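Long-range contact in bifunctional cytochrome P450/NADPH--P450 reductase (Deinococcus aerius, PDB 7F3H), which probably hydroxylates its substrates at the heme of a cytochrome P450 domain, with electrons supplied from NADPH through a reductase domain fused to it: residues Asp430-His435 and Asp448-Val453. Residues are numbered along the deposited sequence; the frame is centred on the assembly and turned at random.
Sequences DPYDYH and DFALRV
A single water joins A450 to D430 and Y432: it donates to A450 O at 2.6 Å and to D430 OD1, and accepts from Y432 N at 3.1 Å. D430 OD1 also takes the Y434 N-H on its syn lone pair, a nearly straight bond (167°), while OD2 pairs with R285 in a salt bridge. D430 thus ties the loop to itself, and through the water to the backbone of strand 450-455. With CG anti to the backbone N (chi1 174°), the Y434 ring faces F449 in an offset stack, centroids 4.6 Å apart and planes tilted by 27°. F449 CD1 sits over the rim of that face on the CD2 side, and F449 CB covers it as a CH-pi partner 3.9 Å from the ring centroid. The phenol OH goes beyond, to E447 O and K437 N. A leucine in place of Y434 would probably leave F449 without its stacking face and those two backbone groups without their hydroxyl partner. Toward R452, P431 is the wedge: CG stands over one face of the R452 guanidinium, 3.7 Å from NE, and over the centre of the Y432 ring. Ring and guanidinium planes are almost perpendicular, and A450 CB meets the ring edge at Y432 CE2. D141 secures both polar ends, taking a salt bridge from R452 NE and a hydrogen bond from Y432 OH. Here the loop that leaves strand 426-429 folds back beside strand 450-455, the central strand of a small three-stranded antiparallel sheet of the P450 domain. The Y434-F449 stack carries the apolar part of the join, and one shared water and the D430 and D141 carboxylates the polar part.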
loop_
_atom_site.group_PDB
_atom_site.type_symbol
_atom_site.label_atom_id
_atom_site.label_comp_id
_atom_site.label_asym_id
_atom_site.label_seq_id
_atom_site.Cartn_x
_atom_site.Cartn_y
_atom_site.Cartn_z
ATOM N N ASP A 430 23.093 10.898 -0.267
ATOM C CA ASP A 430 22.418 11.107 -1.551
ATOM C C ASP A 430 23.429 11.538 -2.604
ATOM O O ASP A 430 23.686 12.738 -2.761
ATOM C CB ASP A 430 21.319 12.158 -1.370
ATOM C CG ASP A 430 20.584 12.488 -2.655
ATOM O OD1 ASP A 430 20.803 11.810 -3.685
ATOM O OD2 ASP A 430 19.766 13.432 -2.614
ATOM N N PRO A 431 24.053 10.605 -3.333
ATOM C CA PRO A 431 25.168 10.994 -4.224
ATOM C C PRO A 431 24.754 11.557 -5.567
ATOM O O PRO A 431 25.627 12.059 -6.285
ATOM C CB PRO A 431 25.938 9.676 -4.428
ATOM C CG PRO A 431 24.878 8.645 -4.394
ATOM C CD PRO A 431 23.841 9.141 -3.349
ATOM N N TYR A 432 23.501 11.393 -6.000
ATOM C CA TYR A 432 23.108 11.769 -7.353
ATOM C C TYR A 432 22.094 12.905 -7.407
ATOM O O TYR A 432 21.566 13.187 -8.488
ATOM C CB TYR A 432 22.548 10.563 -8.110
ATOM C CG TYR A 432 23.479 9.372 -8.193
ATOM C CD1 TYR A 432 24.847 9.539 -8.357
ATOM C CD2 TYR A 432 22.982 8.080 -8.074
ATOM C CE1 TYR A 432 25.704 8.441 -8.409
ATOM C CE2 TYR A 432 23.813 6.983 -8.133
ATOM C CZ TYR A 432 25.172 7.174 -8.300
ATOM O OH TYR A 432 25.981 6.082 -8.347
ATOM N N ASP A 433 21.789 13.551 -6.284
ATOM C CA ASP A 433 20.739 14.561 -6.255
ATOM C C ASP A 433 19.432 13.969 -6.785
ATOM O O ASP A 433 18.884 14.420 -7.791
ATOM C CB ASP A 433 21.139 15.795 -7.067
ATOM C CG ASP A 433 22.437 16.410 -6.605
ATOM O OD1 ASP A 433 22.806 16.268 -5.407
ATOM O OD2 ASP A 433 23.079 17.061 -7.453
ATOM N N TYR A 434 18.973 12.895 -6.133
ATOM C CA TYR A 434 17.828 12.144 -6.653
ATOM C C TYR A 434 16.687 13.099 -7.003
ATOM O O TYR A 434 16.297 13.944 -6.189
ATOM C CB TYR A 434 17.357 11.084 -5.636
ATOM C CG TYR A 434 16.086 10.411 -6.097
ATOM C CD1 TYR A 434 16.045 9.695 -7.300
ATOM C CD2 TYR A 434 14.909 10.537 -5.373
ATOM C CE1 TYR A 434 14.881 9.114 -7.723
ATOM C CE2 TYR A 434 13.742 9.956 -5.794
ATOM C CZ TYR A 434 13.719 9.256 -6.968
ATOM O OH TYR A 434 12.523 8.678 -7.362
ATOM N N HIS A 435 16.252 13.066 -8.264
ATOM C CA HIS A 435 15.047 13.770 -8.685
ATOM C C HIS A 435 13.867 12.806 -8.607
ATOM O O HIS A 435 13.868 11.762 -9.267
ATOM C CB HIS A 435 15.185 14.348 -10.097
ATOM C CG HIS A 435 14.079 15.299 -10.454
ATOM N ND1 HIS A 435 13.006 14.938 -11.243
ATOM C CD2 HIS A 435 13.854 16.582 -10.088
ATOM C CE1 HIS A 435 12.182 15.963 -11.368
ATOM N NE2 HIS A 435 12.669 16.970 -10.671
ATOM N N ASP A 448 14.069 4.445 -9.622
ATOM C CA ASP A 448 15.458 4.821 -9.916
ATOM C C ASP A 448 16.062 5.668 -8.794
ATOM O O ASP A 448 16.914 6.542 -9.035
ATOM C CB ASP A 448 15.559 5.563 -11.259
ATOM C CG ASP A 448 14.836 4.836 -12.377
ATOM O OD1 ASP A 448 14.979 3.592 -12.459
ATOM O OD2 ASP A 448 14.096 5.510 -13.142
ATOM N N PHE A 449 15.622 5.388 -7.570
ATOM C CA PHE A 449 16.062 6.063 -6.355
ATOM C C PHE A 449 17.240 5.281 -5.769
ATOM O O PHE A 449 17.080 4.160 -5.290
ATOM C CB PHE A 449 14.882 6.152 -5.381
ATOM C CG PHE A 449 15.201 6.755 -4.023
ATOM C CD1 PHE A 449 16.263 7.654 -3.840
ATOM C CD2 PHE A 449 14.386 6.460 -2.926
ATOM C CE1 PHE A 449 16.529 8.240 -2.545
ATOM C CE2 PHE A 449 14.635 7.043 -1.664
ATOM C CZ PHE A 449 15.722 7.929 -1.477
ATOM N N ALA A 450 18.428 5.842 -5.864
ATOM C CA ALA A 450 19.617 5.268 -5.261
ATOM C C ALA A 450 20.078 6.146 -4.096
ATOM O O ALA A 450 20.049 7.375 -4.190
ATOM C CB ALA A 450 20.734 5.137 -6.312
ATOM N N LEU A 451 20.526 5.516 -3.010
ATOM C CA LEU A 451 21.276 6.214 -1.976
ATOM C C LEU A 451 22.508 5.394 -1.617
ATOM O O LEU A 451 22.711 4.289 -2.133
ATOM C CB LEU A 451 20.417 6.495 -0.727
ATOM C CG LEU A 451 19.674 5.373 -0.006
ATOM C CD1 LEU A 451 20.625 4.565 0.887
ATOM C CD2 LEU A 451 18.532 5.971 0.801
ATOM N N ARG A 452 23.365 5.977 -0.768
ATOM C CA ARG A 452 24.526 5.291 -0.214
ATOM C C ARG A 452 24.498 5.318 1.311
ATOM O O ARG A 452 23.998 6.266 1.921
ATOM C CB ARG A 452 25.812 5.907 -0.743
ATOM C CG ARG A 452 26.244 5.228 -2.027
ATOM C CD ARG A 452 27.317 6.010 -2.749
ATOM N NE ARG A 452 27.183 5.791 -4.177
ATOM C CZ ARG A 452 27.877 6.439 -5.095
ATOM N NH1 ARG A 452 28.778 7.347 -4.740
ATOM N NH2 ARG A 452 27.662 6.185 -6.376
ATOM N N VAL A 453 25.007 4.254 1.942
ATOM C CA VAL A 453 24.991 4.173 3.403
ATOM C C VAL A 453 26.391 3.884 3.931
ATOM O O VAL A 453 27.211 3.220 3.277
ATOM C CB VAL A 453 23.996 3.118 3.951
ATOM C CG1 VAL A 453 22.586 3.504 3.624
ATOM C CG2 VAL A 453 24.302 1.727 3.443
HETATM O O HOH W 1 21.184 9.588 -4.943
#